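Local coordinates for trehalose synthase regulatory protein (Candida albicans, PDB 5HUS) that probably acts as a non-catalytic regulatory subunit of the trehalose synthase complex, this C-terminal domain having the HAD-type fold of trehalose-phosphate phosphatases, at residues R58-L63 with E299-L304; N49-S54 with R295-L300; N9-W14 with A245-G250. All coordinates share one frame; numbering follows the deposited sequence.

Contact 1 of 3, residues R58-L63 with E299-L304; sequences RLLSDL and ELLCIL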
ATOM      1  N   ARG A  58      -8.569 -15.515  -9.253  1.00 31.74           N
ATOM      2  CA  ARG A  58      -9.766 -16.339  -9.417  1.00 35.08           C
ATOM      3  C   ARG A  58     -10.983 -15.664  -8.803  1.00 35.27           C
ATOM      4  O   ARG A  58     -12.026 -15.538  -9.448  1.00 34.13           O
ATOM      5  CB  ARG A  58      -9.558 -17.720  -8.789  1.00 34.02           C
ATOM      6  CG  ARG A  58     -10.806 -18.597  -8.771  1.00 46.34           C
ATOM      7  CD  ARG A  58     -10.510 -20.016  -8.276  1.00 45.00           C
ATOM      8  NE  ARG A  58     -10.119 -20.060  -6.868  1.00 40.33           N
ATOM      9  CZ  ARG A  58      -8.866 -20.197  -6.442  1.00 45.37           C
ATOM     10  NH1 ARG A  58      -7.872 -20.313  -7.312  1.00 40.75           N
ATOM     11  NH2 ARG A  58      -8.606 -20.227  -5.140  1.00 50.33           N
ATOM     12  N   LEU A  59     -10.841 -15.210  -7.564  1.00 26.83           N
ATOM     13  CA  LEU A  59     -11.965 -14.620  -6.844  1.00 29.35           C
ATOM     14  C   LEU A  59     -12.382 -13.263  -7.404  1.00 30.59           C
ATOM     15  O   LEU A  59     -13.455 -12.765  -7.072  1.00 31.81           O
ATOM     16  CB  LEU A  59     -11.636 -14.494  -5.357  1.00 32.57           C
ATOM     17  CG  LEU A  59     -11.673 -15.805  -4.567  1.00 29.16           C
ATOM     18  CD1 LEU A  59     -11.313 -15.558  -3.113  1.00 33.69           C
ATOM     19  CD2 LEU A  59     -13.041 -16.469  -4.679  1.00 35.52           C
ATOM     20  N   LEU A  60     -11.546 -12.676  -8.258  1.00 28.17           N
ATOM     21  CA  LEU A  60     -11.870 -11.406  -8.908  1.00 25.37           C
ATOM     22  C   LEU A  60     -11.895 -11.529 -10.430  1.00 32.00           C
ATOM     23  O   LEU A  60     -11.677 -10.543 -11.131  1.00 37.08           O
ATOM     24  CB  LEU A  60     -10.862 -10.321  -8.511  1.00 25.69           C
ATOM     25  CG  LEU A  60     -10.782  -9.901  -7.045  1.00 27.92           C
ATOM     26  CD1 LEU A  60      -9.655  -8.890  -6.841  1.00 28.89           C
ATOM     27  CD2 LEU A  60     -12.104  -9.320  -6.587  1.00 23.86           C
ATOM     28  N   SER A  61     -12.161 -12.727 -10.944  1.00 34.73           N
ATOM     29  CA  SER A  61     -12.050 -12.966 -12.383  1.00 44.58           C
ATOM     30  C   SER A  61     -13.053 -12.141 -13.191  1.00 42.87           C
ATOM     31  O   SER A  61     -12.729 -11.640 -14.268  1.00 48.61           O
ATOM     32  CB  SER A  61     -12.220 -14.456 -12.700  1.00 43.60           C
ATOM     33  OG  SER A  61     -13.389 -14.984 -12.103  1.00 50.28           O
ATOM     34  N   ASP A  62     -14.263 -11.989 -12.668  1.00 38.80           N
ATOM     35  CA  ASP A  62     -15.275 -11.186 -13.338  1.00 36.32           C
ATOM     36  C   ASP A  62     -14.922  -9.703 -13.263  1.00 38.98           C
ATOM     37  O   ASP A  62     -15.041  -8.975 -14.248  1.00 37.54           O
ATOM     38  CB  ASP A  62     -16.653 -11.442 -12.726  1.00 34.11           C
ATOM     39  CG  ASP A  62     -17.083 -12.895 -12.854  1.00 43.22           C
ATOM     40  OD1 ASP A  62     -16.657 -13.554 -13.823  1.00 48.97           O
ATOM     41  OD2 ASP A  62     -17.839 -13.377 -11.983  1.00 53.84           O
ATOM     42  N   LEU A  63     -14.474  -9.267 -12.091  1.00 34.72           N
ATOM     43  CA  LEU A  63     -14.126  -7.865 -11.873  1.00 32.06           C
ATOM     44  C   LEU A  63     -13.023  -7.382 -12.809  1.00 39.69           C
ATOM     45  O   LEU A  63     -13.115  -6.293 -13.373  1.00 43.63           O
ATOM     46  CB  LEU A  63     -13.695  -7.640 -10.424  1.00 33.25           C
ATOM     47  CG  LEU A  63     -13.186  -6.231 -10.115  1.00 32.54           C
ATOM     48  CD1 LEU A  63     -14.283  -5.206 -10.381  1.00 28.64           C
ATOM     49  CD2 LEU A  63     -12.682  -6.143  -8.683  1.00 31.65           C
ATOM     50  N   GLU A 299     -15.101 -12.419   1.758  1.00 27.06           N
ATOM     51  CA  GLU A 299     -16.300 -11.605   1.684  1.00 23.76           C
ATOM     52  C   GLU A 299     -16.035 -10.340   0.874  1.00 24.47           C
ATOM     53  O   GLU A 299     -16.859  -9.933   0.050  1.00 25.90           O
ATOM     54  CB  GLU A 299     -16.802 -11.240   3.080  1.00 26.78           C
ATOM     55  CG  GLU A 299     -18.140 -10.509   3.051  1.00 35.69           C
ATOM     56  CD  GLU A 299     -18.600 -10.077   4.422  1.00 56.25           C
ATOM     57  OE1 GLU A 299     -17.771 -10.078   5.359  1.00 52.44           O
ATOM     58  OE2 GLU A 299     -19.794  -9.735   4.563  1.00 51.26           O
ATOM     59  N   LEU A 300     -14.877  -9.732   1.113  1.00 27.34           N
ATOM     60  CA  LEU A 300     -14.470  -8.546   0.371  1.00 20.96           C
ATOM     61  C   LEU A 300     -14.416  -8.832  -1.126  1.00 23.27           C
ATOM     62  O   LEU A 300     -15.001  -8.103  -1.921  1.00 24.78           O
ATOM     63  CB  LEU A 300     -13.105  -8.054   0.856  1.00 24.91           C
ATOM     64  CG  LEU A 300     -12.466  -6.916   0.059  1.00 24.84           C
ATOM     65  CD1 LEU A 300     -13.264  -5.638   0.219  1.00 29.22           C
ATOM     66  CD2 LEU A 300     -11.017  -6.706   0.494  1.00 26.51           C
ATOM     67  N   LEU A 301     -13.716  -9.898  -1.501  1.00 25.01           N
ATOM     68  CA  LEU A 301     -13.509 -10.203  -2.914  1.00 26.32           C
ATOM     69  C   LEU A 301     -14.812 -10.634  -3.596  1.00 24.92           C
ATOM     70  O   LEU A 301     -15.037 -10.334  -4.768  1.00 24.90           O
ATOM     71  CB  LEU A 301     -12.429 -11.278  -3.078  1.00 23.23           C
ATOM     72  CG  LEU A 301     -11.043 -10.890  -2.550  1.00 25.28           C
ATOM     73  CD1 LEU A 301     -10.009 -11.978  -2.813  1.00 29.10           C
ATOM     74  CD2 LEU A 301     -10.594  -9.565  -3.150  1.00 21.68           C
ATOM     75  N   CYS A 302     -15.676 -11.322  -2.860  1.00 29.38           N
ATOM     76  CA  CYS A 302     -16.952 -11.755  -3.423  1.00 27.50           C
ATOM     77  C   CYS A 302     -17.838 -10.560  -3.767  1.00 28.00           C
ATOM     78  O   CYS A 302     -18.528 -10.556  -4.788  1.00 31.50           O
ATOM     79  CB  CYS A 302     -17.670 -12.698  -2.459  1.00 35.01           C
ATOM     80  SG  CYS A 302     -16.991 -14.377  -2.470  1.00 56.93           S
ATOM     81  N   ILE A 303     -17.798  -9.536  -2.924  1.00 27.21           N
ATOM     82  CA  ILE A 303     -18.532  -8.308  -3.197  1.00 28.31           C
ATOM     83  C   ILE A 303     -17.939  -7.581  -4.404  1.00 27.99           C
ATOM     84  O   ILE A 303     -18.669  -7.163  -5.303  1.00 24.24           O
ATOM     85  CB  ILE A 303     -18.535  -7.369  -1.977  1.00 27.29           C
ATOM     86  CG1 ILE A 303     -19.373  -7.975  -0.848  1.00 32.31           C
ATOM     87  CG2 ILE A 303     -19.080  -6.000  -2.363  1.00 29.83           C
ATOM     88  CD1 ILE A 303     -19.218  -7.267   0.485  1.00 29.56           C
ATOM     89  N   LEU A 304     -16.614  -7.446  -4.434  1.00 26.38           N
ATOM     90  CA  LEU A 304     -15.950  -6.757  -5.540  1.00 27.18           C
ATOM     91  C   LEU A 304     -16.115  -7.483  -6.873  1.00 31.47           C
ATOM     92  O   LEU A 304     -15.996  -6.875  -7.935  1.00 28.68           O
ATOM     93  CB  LEU A 304     -14.455  -6.579  -5.248  1.00 25.78           C
ATOM     94  CG  LEU A 304     -14.060  -5.737  -4.041  1.00 24.69           C
ATOM     95  CD1 LEU A 304     -12.535  -5.719  -3.932  1.00 21.81           C
ATOM     96  CD2 LEU A 304     -14.612  -4.326  -4.146  1.00 31.70           C
TER
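The forked end of Leu301 is inserted between Leu59 and Leu60, giving one methyl branch to each neighbour. Its CD1 meets the side chain of Leu59, 3.8 Å from Leu59 CD1 and almost as near to its CB, while its CD2 lies 3.8 Å from Leu60 CD2 and also touches CD1 and CG of the same residue. In both pairs the side chains cross at about a right angle, so that they meet at their branched ends and do not lie along each other. The CG of Leu301 lies opposite the carbonyl carbon (chi1 -61°), and this rotation directs the fork at the turn between helices 53-59 and 61-65.

About one turn further on, Leu304 makes its contact with the base of its side chain. Leu304 CB is 3.9 Å from Leu60 CD2 and equally far from Leu63 CD2, and it thereby joins the two leucines. Leu60 CD2 also lies 3.6 Å from Leu301 O. These helices belong to the alpha/beta core of the HAD fold: 53-59 and 61-65 lie in the crossover between parallel strands 20-26 and 69-74, and helix 297-304 packs beside them on the same sheet. Leu60 and Leu304 both rest on Leu25, and Leu63 rests on Ile23.

Leu63 approaches Leu304 obliquely, with CG anti to its backbone N (chi1 175°), and Leu304 O sits against the branch of Leu63, near CB, CG and both methyls. Leu63 CD1 is 3.4 Å from Leu304 O, a purely van der Waals approach. Two polar bonds hold the neighbouring backbone. Ser61 OG donates to Arg58 O at 3.0 Å, an oxygen that also receives Ser61 N, and just beyond Leu304 the side-chain oxygen of Asn305 accepts a bond from Leu63 N.

Contact 2 of 3, residues N49-S54 with R295-L300; sequences NVIDPS and RGINEL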
ATOM      1  N   ASN A  49      -6.285 -13.074   7.358  1.00 57.44           N
ATOM      2  CA  ASN A  49      -6.691 -12.340   6.163  1.00 52.46           C
ATOM      3  C   ASN A  49      -5.544 -12.247   5.171  1.00 53.28           C
ATOM      4  O   ASN A  49      -5.070 -11.162   4.835  1.00 56.32           O
ATOM      5  CB  ASN A  49      -7.191 -10.944   6.525  1.00 49.65           C
ATOM      6  CG  ASN A  49      -8.615 -10.955   7.031  1.00 47.04           C
ATOM      7  OD1 ASN A  49      -9.471 -11.660   6.493  1.00 54.22           O
ATOM      8  ND2 ASN A  49      -8.879 -10.176   8.071  1.00 46.37           N
ATOM      9  N   VAL A  50      -5.098 -13.413   4.722  1.00 37.27           N
ATOM     10  CA  VAL A  50      -4.018 -13.529   3.763  1.00 26.86           C
ATOM     11  C   VAL A  50      -4.537 -14.359   2.595  1.00 35.52           C
ATOM     12  O   VAL A  50      -5.381 -15.231   2.784  1.00 40.03           O
ATOM     13  CB  VAL A  50      -2.777 -14.184   4.405  1.00 36.32           C
ATOM     14  CG1 VAL A  50      -1.631 -14.260   3.424  1.00 39.00           C
ATOM     15  CG2 VAL A  50      -2.363 -13.411   5.647  1.00 39.43           C
ATOM     16  N   ILE A  51      -4.065 -14.081   1.385  1.00 26.59           N
ATOM     17  CA  ILE A  51      -4.494 -14.868   0.237  1.00 24.61           C
ATOM     18  C   ILE A  51      -3.356 -15.038  -0.768  1.00 27.21           C
ATOM     19  O   ILE A  51      -2.424 -14.237  -0.810  1.00 25.45           O
ATOM     20  CB  ILE A  51      -5.732 -14.232  -0.453  1.00 31.54           C
ATOM     21  CG1 ILE A  51      -6.446 -15.259  -1.338  1.00 37.92           C
ATOM     22  CG2 ILE A  51      -5.341 -12.980  -1.233  1.00 34.68           C
ATOM     23  CD1 ILE A  51      -7.910 -14.970  -1.563  1.00 41.88           C
ATOM     24  N   ASP A  52      -3.434 -16.098  -1.565  1.00 25.71           N
ATOM     25  CA  ASP A  52      -2.440 -16.389  -2.583  1.00 24.06           C
ATOM     26  C   ASP A  52      -2.787 -15.693  -3.902  1.00 21.35           C
ATOM     27  O   ASP A  52      -3.939 -15.320  -4.127  1.00 23.34           O
ATOM     28  CB  ASP A  52      -2.333 -17.905  -2.785  1.00 25.00           C
ATOM     29  CG  ASP A  52      -3.650 -18.526  -3.190  1.00 30.05           C
ATOM     30  OD1 ASP A  52      -4.633 -18.392  -2.429  1.00 35.52           O
ATOM     31  OD2 ASP A  52      -3.706 -19.133  -4.278  1.00 43.80           O
ATOM     32  N   PRO A  53      -1.783 -15.503  -4.775  1.00 24.47           N
ATOM     33  CA  PRO A  53      -1.997 -14.813  -6.051  1.00 28.07           C
ATOM     34  C   PRO A  53      -3.099 -15.431  -6.910  1.00 27.86           C
ATOM     35  O   PRO A  53      -3.975 -14.714  -7.378  1.00 28.71           O
ATOM     36  CB  PRO A  53      -0.639 -14.942  -6.737  1.00 23.05           C
ATOM     37  CG  PRO A  53       0.333 -14.976  -5.598  1.00 23.41           C
ATOM     38  CD  PRO A  53      -0.353 -15.776  -4.536  1.00 26.41           C
ATOM     39  N   SER A  54      -3.059 -16.745  -7.105  1.00 31.91           N
ATOM     40  CA  SER A  54      -4.053 -17.420  -7.934  1.00 27.67           C
ATOM     41  C   SER A  54      -5.458 -17.290  -7.350  1.00 23.81           C
ATOM     42  O   SER A  54      -6.425 -17.143  -8.089  1.00 32.07           O
ATOM     43  CB  SER A  54      -3.693 -18.895  -8.107  1.00 33.14           C
ATOM     44  OG  SER A  54      -3.584 -19.540  -6.851  1.00 50.02           O
ATOM     45  N   ARG A 295     -15.517  -8.369   7.310  1.00 35.09           N
ATOM     46  CA  ARG A 295     -14.929  -9.221   8.338  1.00 38.61           C
ATOM     47  C   ARG A 295     -13.991 -10.294   7.794  1.00 45.17           C
ATOM     48  O   ARG A 295     -13.323 -10.980   8.565  1.00 51.22           O
ATOM     49  CB  ARG A 295     -16.038  -9.861   9.174  1.00 39.58           C
ATOM     50  CG  ARG A 295     -16.863  -8.819   9.898  1.00 39.02           C
ATOM     51  CD  ARG A 295     -17.597  -9.367  11.104  1.00 50.74           C
ATOM     52  NE  ARG A 295     -17.975  -8.279  12.001  1.00 54.20           N
ATOM     53  CZ  ARG A 295     -17.341  -7.990  13.135  1.00 55.90           C
ATOM     54  NH1 ARG A 295     -16.309  -8.725  13.528  1.00 45.02           N
ATOM     55  NH2 ARG A 295     -17.748  -6.973  13.883  1.00 52.83           N
ATOM     56  N   GLY A 296     -13.921 -10.428   6.473  1.00 36.77           N
ATOM     57  CA  GLY A 296     -13.014 -11.389   5.868  1.00 35.19           C
ATOM     58  C   GLY A 296     -12.626 -11.044   4.444  1.00 34.09           C
ATOM     59  O   GLY A 296     -13.323 -10.292   3.765  1.00 27.78           O
ATOM     60  N   ILE A 297     -11.514 -11.603   3.979  1.00 30.24           N
ATOM     61  CA  ILE A 297     -11.038 -11.316   2.632  1.00 26.67           C
ATOM     62  C   ILE A 297     -11.921 -11.969   1.562  1.00 27.70           C
ATOM     63  O   ILE A 297     -12.138 -11.395   0.496  1.00 29.43           O
ATOM     64  CB  ILE A 297      -9.568 -11.764   2.451  1.00 31.80           C
ATOM     65  CG1 ILE A 297      -9.068 -11.424   1.046  1.00 37.75           C
ATOM     66  CG2 ILE A 297      -9.403 -13.249   2.747  1.00 37.49           C
ATOM     67  CD1 ILE A 297      -7.578 -11.190   0.975  1.00 44.44           C
ATOM     68  N   ASN A 298     -12.442 -13.161   1.839  1.00 25.70           N
ATOM     69  CA  ASN A 298     -13.319 -13.807   0.874  1.00 26.14           C
ATOM     70  C   ASN A 298     -14.593 -12.993   0.674  1.00 24.19           C
ATOM     71  O   ASN A 298     -15.092 -12.872  -0.443  1.00 33.58           O
ATOM     72  CB  ASN A 298     -13.656 -15.238   1.308  1.00 32.46           C
ATOM     73  CG  ASN A 298     -12.466 -16.172   1.189  1.00 46.73           C
ATOM     74  OD1 ASN A 298     -11.328 -15.781   1.451  1.00 51.69           O
ATOM     75  ND2 ASN A 298     -12.721 -17.412   0.784  1.00 51.40           N
ATOM     76  N   GLU A 299     -15.101 -12.419   1.758  1.00 27.06           N
ATOM     77  CA  GLU A 299     -16.300 -11.605   1.684  1.00 23.76           C
ATOM     78  C   GLU A 299     -16.035 -10.340   0.874  1.00 24.47           C
ATOM     79  O   GLU A 299     -16.859  -9.933   0.050  1.00 25.90           O
ATOM     80  CB  GLU A 299     -16.802 -11.240   3.080  1.00 26.78           C
ATOM     81  CG  GLU A 299     -18.140 -10.509   3.051  1.00 35.69           C
ATOM     82  CD  GLU A 299     -18.600 -10.077   4.422  1.00 56.25           C
ATOM     83  OE1 GLU A 299     -17.771 -10.078   5.359  1.00 52.44           O
ATOM     84  OE2 GLU A 299     -19.794  -9.735   4.563  1.00 51.26           O
ATOM     85  N   LEU A 300     -14.877  -9.732   1.113  1.00 27.34           N
ATOM     86  CA  LEU A 300     -14.470  -8.546   0.371  1.00 20.96           C
ATOM     87  C   LEU A 300     -14.416  -8.832  -1.126  1.00 23.27           C
ATOM     88  O   LEU A 300     -15.001  -8.103  -1.921  1.00 24.78           O
ATOM     89  CB  LEU A 300     -13.105  -8.054   0.856  1.00 24.91           C
ATOM     90  CG  LEU A 300     -12.466  -6.916   0.059  1.00 24.84           C
ATOM     91  CD1 LEU A 300     -13.264  -5.638   0.219  1.00 29.22           C
ATOM     92  CD2 LEU A 300     -11.017  -6.706   0.494  1.00 26.51           C
TER
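Asn49 and Ile51 reach the start of helix 297-304 in two different ways, one polar and one apolar. The polar link is a single, weak hydrogen bond: Ile297 N donates to Asn49 OD1 over 3.2 Å, and the N-H...O angle of 128° shows how bent it is. The amide is the first of the helix, directly after the N-cap residue Gly296, and the oxygen also lies 3.6 Å from Gly296 CA. A carbonyl oxygen placed here would be expected to interact favourably with the positive end of the helix dipole.

The apolar part is a meeting of two isoleucines. Ile297 CD1 is 3.6 Å from Ile51 CG2 and 3.8 Å from Ile51 CB, with the side chains slanting across each other. With CG1 of Ile297 anti to the backbone N (chi1 -178°) and the chain extended beyond it, CD1 reaches the strand.

The other polar bonds do not cross the contact. Asp52, the N-cap of helix 53-59, receives Ser54 OG at 2.6 Å on its OD2, which a weak bond from Gly55 N also reaches. In segment 295-300, Arg295 N makes a weak, long bond of 3.4 Å to Glu299 OE1, whereas the guanidinium group of Arg295 forms a salt bridge with Glu284.

The contact lies at the surface, where two helices begin. Strand 50-51 pairs in parallel with strand 28-29, Ile51 bonding through its backbone to Glu28 and Ser30, and leads into helix 53-59; strand 292-294 of the main sheet leads into helix 297-304.

Contact 3 of 3, residues N9-W14 with A245-G250; sequences NAFKDW and AVLYSG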
ATOM      1  N   ASN A   9     -24.723  -3.985  -2.636  1.00 39.96           N
ATOM      2  CA  ASN A   9     -25.483  -2.803  -3.023  1.00 38.15           C
ATOM      3  C   ASN A   9     -24.645  -1.537  -2.942  1.00 40.15           C
ATOM      4  O   ASN A   9     -24.680  -0.708  -3.851  1.00 32.58           O
ATOM      5  CB  ASN A   9     -26.736  -2.653  -2.157  1.00 45.31           C
ATOM      6  CG  ASN A   9     -27.822  -3.639  -2.535  1.00 39.76           C
ATOM      7  OD1 ASN A   9     -27.855  -4.135  -3.659  1.00 44.36           O
ATOM      8  ND2 ASN A   9     -28.717  -3.924  -1.598  1.00 45.60           N
ATOM      9  N   ALA A  10     -23.889  -1.396  -1.857  1.00 35.33           N
ATOM     10  CA  ALA A  10     -22.999  -0.253  -1.686  1.00 36.39           C
ATOM     11  C   ALA A  10     -21.933  -0.239  -2.778  1.00 32.20           C
ATOM     12  O   ALA A  10     -21.584   0.818  -3.311  1.00 29.02           O
ATOM     13  CB  ALA A  10     -22.357  -0.281  -0.307  1.00 32.22           C
ATOM     14  N   PHE A  11     -21.426  -1.420  -3.117  1.00 29.41           N
ATOM     15  CA  PHE A  11     -20.442  -1.549  -4.184  1.00 35.13           C
ATOM     16  C   PHE A  11     -21.042  -1.200  -5.542  1.00 28.99           C
ATOM     17  O   PHE A  11     -20.445  -0.455  -6.313  1.00 24.65           O
ATOM     18  CB  PHE A  11     -19.858  -2.966  -4.215  1.00 31.63           C
ATOM     19  CG  PHE A  11     -18.928  -3.209  -5.370  1.00 29.30           C
ATOM     20  CD1 PHE A  11     -17.688  -2.587  -5.422  1.00 33.40           C
ATOM     21  CD2 PHE A  11     -19.293  -4.050  -6.407  1.00 30.57           C
ATOM     22  CE1 PHE A  11     -16.829  -2.803  -6.483  1.00 29.53           C
ATOM     23  CE2 PHE A  11     -18.436  -4.273  -7.471  1.00 29.96           C
ATOM     24  CZ  PHE A  11     -17.203  -3.648  -7.508  1.00 27.94           C
ATOM     25  N   LYS A  12     -22.224  -1.745  -5.829  1.00 30.94           N
ATOM     26  CA  LYS A  12     -22.896  -1.493  -7.100  1.00 29.48           C
ATOM     27  C   LYS A  12     -23.301  -0.033  -7.248  1.00 24.95           C
ATOM     28  O   LYS A  12     -23.306   0.505  -8.355  1.00 31.81           O
ATOM     29  CB  LYS A  12     -24.129  -2.388  -7.248  1.00 33.70           C
ATOM     30  CG  LYS A  12     -23.804  -3.846  -7.506  1.00 36.65           C
ATOM     31  CD  LYS A  12     -22.902  -3.996  -8.719  1.00 45.28           C
ATOM     32  CE  LYS A  12     -22.689  -5.461  -9.062  1.00 55.65           C
ATOM     33  NZ  LYS A  12     -21.849  -5.634 -10.282  1.00 50.02           N
ATOM     34  N   ASP A  13     -23.653   0.603  -6.134  1.00 27.99           N
ATOM     35  CA  ASP A  13     -23.927   2.037  -6.136  1.00 27.56           C
ATOM     36  C   ASP A  13     -22.672   2.812  -6.518  1.00 29.27           C
ATOM     37  O   ASP A  13     -22.722   3.753  -7.308  1.00 28.43           O
ATOM     38  CB  ASP A  13     -24.434   2.496  -4.768  1.00 31.15           C
ATOM     39  CG  ASP A  13     -25.883   2.120  -4.530  1.00 43.54           C
ATOM     40  OD1 ASP A  13     -26.583   1.813  -5.519  1.00 36.85           O
ATOM     41  OD2 ASP A  13     -26.319   2.134  -3.358  1.00 39.95           O
ATOM     42  N   TRP A  14     -21.544   2.404  -5.949  1.00 26.99           N
ATOM     43  CA  TRP A  14     -20.255   3.009  -6.267  1.00 21.33           C
ATOM     44  C   TRP A  14     -19.908   2.820  -7.747  1.00 28.93           C
ATOM     45  O   TRP A  14     -19.361   3.721  -8.385  1.00 27.89           O
ATOM     46  CB  TRP A  14     -19.164   2.409  -5.365  1.00 21.96           C
ATOM     47  CG  TRP A  14     -17.764   2.787  -5.738  1.00 30.31           C
ATOM     48  CD1 TRP A  14     -17.079   3.901  -5.340  1.00 30.30           C
ATOM     49  CD2 TRP A  14     -16.866   2.042  -6.572  1.00 25.70           C
ATOM     50  NE1 TRP A  14     -15.816   3.898  -5.882  1.00 27.28           N
ATOM     51  CE2 TRP A  14     -15.661   2.768  -6.642  1.00 27.97           C
ATOM     52  CE3 TRP A  14     -16.969   0.834  -7.274  1.00 24.91           C
ATOM     53  CZ2 TRP A  14     -14.567   2.329  -7.383  1.00 22.37           C
ATOM     54  CZ3 TRP A  14     -15.879   0.397  -8.006  1.00 28.86           C
ATOM     55  CH2 TRP A  14     -14.692   1.146  -8.054  1.00 24.44           C
ATOM     56  N   ALA A 245     -14.698   6.745 -10.535  1.00 27.44           N
ATOM     57  CA  ALA A 245     -14.850   6.062  -9.256  1.00 19.98           C
ATOM     58  C   ALA A 245     -13.526   5.487  -8.785  1.00 21.86           C
ATOM     59  O   ALA A 245     -12.816   4.861  -9.567  1.00 22.50           O
ATOM     60  CB  ALA A 245     -15.891   4.955  -9.360  1.00 21.31           C
ATOM     61  N   VAL A 246     -13.206   5.710  -7.511  1.00 20.15           N
ATOM     62  CA  VAL A 246     -11.992   5.160  -6.896  1.00 17.74           C
ATOM     63  C   VAL A 246     -12.347   4.429  -5.605  1.00 23.42           C
ATOM     64  O   VAL A 246     -13.148   4.918  -4.802  1.00 22.88           O
ATOM     65  CB  VAL A 246     -10.949   6.254  -6.590  1.00 22.28           C
ATOM     66  CG1 VAL A 246      -9.678   5.637  -6.010  1.00 20.81           C
ATOM     67  CG2 VAL A 246     -10.622   7.052  -7.841  1.00 28.29           C
ATOM     68  N   LEU A 247     -11.758   3.255  -5.409  1.00 20.37           N
ATOM     69  CA  LEU A 247     -11.991   2.478  -4.203  1.00 17.57           C
ATOM     70  C   LEU A 247     -10.658   2.033  -3.615  1.00 18.65           C
ATOM     71  O   LEU A 247      -9.760   1.625  -4.346  1.00 20.49           O
ATOM     72  CB  LEU A 247     -12.878   1.261  -4.503  1.00 18.23           C
ATOM     73  CG  LEU A 247     -13.340   0.356  -3.352  1.00 20.06           C
ATOM     74  CD1 LEU A 247     -14.673  -0.286  -3.713  1.00 20.26           C
ATOM     75  CD2 LEU A 247     -12.328  -0.736  -3.005  1.00 25.43           C
ATOM     76  N   TYR A 248     -10.532   2.121  -2.297  1.00 21.09           N
ATOM     77  CA  TYR A 248      -9.352   1.597  -1.614  1.00 17.57           C
ATOM     78  C   TYR A 248      -9.795   0.674  -0.504  1.00 16.88           C
ATOM     79  O   TYR A 248     -10.686   1.024   0.270  1.00 19.94           O
ATOM     80  CB  TYR A 248      -8.486   2.732  -1.049  1.00 15.97           C
ATOM     81  CG  TYR A 248      -7.305   2.258  -0.229  1.00 17.51           C
ATOM     82  CD1 TYR A 248      -7.430   2.009   1.136  1.00 20.05           C
ATOM     83  CD2 TYR A 248      -6.069   2.031  -0.824  1.00 18.93           C
ATOM     84  CE1 TYR A 248      -6.357   1.554   1.886  1.00 19.61           C
ATOM     85  CE2 TYR A 248      -4.991   1.578  -0.084  1.00 20.73           C
ATOM     86  CZ  TYR A 248      -5.142   1.346   1.269  1.00 19.71           C
ATOM     87  OH  TYR A 248      -4.077   0.913   2.025  1.00 23.73           O
ATOM     88  N   SER A 249      -9.188  -0.511  -0.436  1.00 16.85           N
ATOM     89  CA  SER A 249      -9.446  -1.436   0.656  1.00 21.69           C
ATOM     90  C   SER A 249      -8.143  -1.762   1.362  1.00 23.35           C
ATOM     91  O   SER A 249      -7.110  -1.948   0.716  1.00 22.85           O
ATOM     92  CB  SER A 249     -10.102  -2.721   0.152  1.00 24.95           C
ATOM     93  OG  SER A 249     -10.344  -3.605   1.234  1.00 30.96           O
ATOM     94  N   GLY A 250      -8.187  -1.836   2.685  1.00 20.42           N
ATOM     95  CA  GLY A 250      -6.992  -2.162   3.434  1.00 18.62           C
ATOM     96  C   GLY A 250      -7.299  -2.789   4.772  1.00 23.43           C
ATOM     97  O   GLY A 250      -8.329  -3.446   4.946  1.00 24.28           O
TER
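Trp14 reaches from helix 8-15 to strand 243-250 and inserts its indole between the side chains of Ala245 and Leu247. From CB, the ring system leaves anti to the backbone N (chi1 171°) and heads for the strand. CD1 comes only loosely near Val246 O; the next atom, NE1, donates to that oxygen at 3.1 Å, a weak bond with an N-H...O angle of 141° and the acceptor near the ring plane. CE2 is 3.5 Å from Ala245 CB, which stands obliquely near the rim, on the opposite side of the ring plane from Leu247. CZ2 touches that same carbon and Leu247 CB, also at 3.5 Å. At the far end CH2 is 4.0 Å from Leu247 CB. Leu247 CD1 lies over the six-membered ring in a CH-pi contact, 4.2 Å from the centroid and only 6° off the normal, and also meets Phe11 CD1 at the edge of that residue's ring. Ile23 and Leu274, from the strands on either side, also touch Trp14. This is the helix-on-sheet packing of a Rossmann-like alpha/beta core, in keeping with membership of the HAD clan.

Contacts 1 and 3 are buried, whereas contact 2 lies at the surface. Contacts 1 and 2 both involve helix 297-304, through its C-terminal half and its start respectively; helix 53-59 touches it in contact 1, the strand leading into that helix in contact 2. Ile51 CD1 packs on both Leu59 and Leu301, joining their apolar parts. Contact 3 brings in helix 8-15 and the inner strand 243-250, and it meets contact 1 where Leu304 touches Phe11 and Leu247. Contact 1 is leucine packing without a hydrogen bond across it, some methyls resting on backbone oxygens; contact 3 adds an aromatic ring and one weak bond to a backbone oxygen; contact 2 combines a weak helix-start bond with an isoleucine pair.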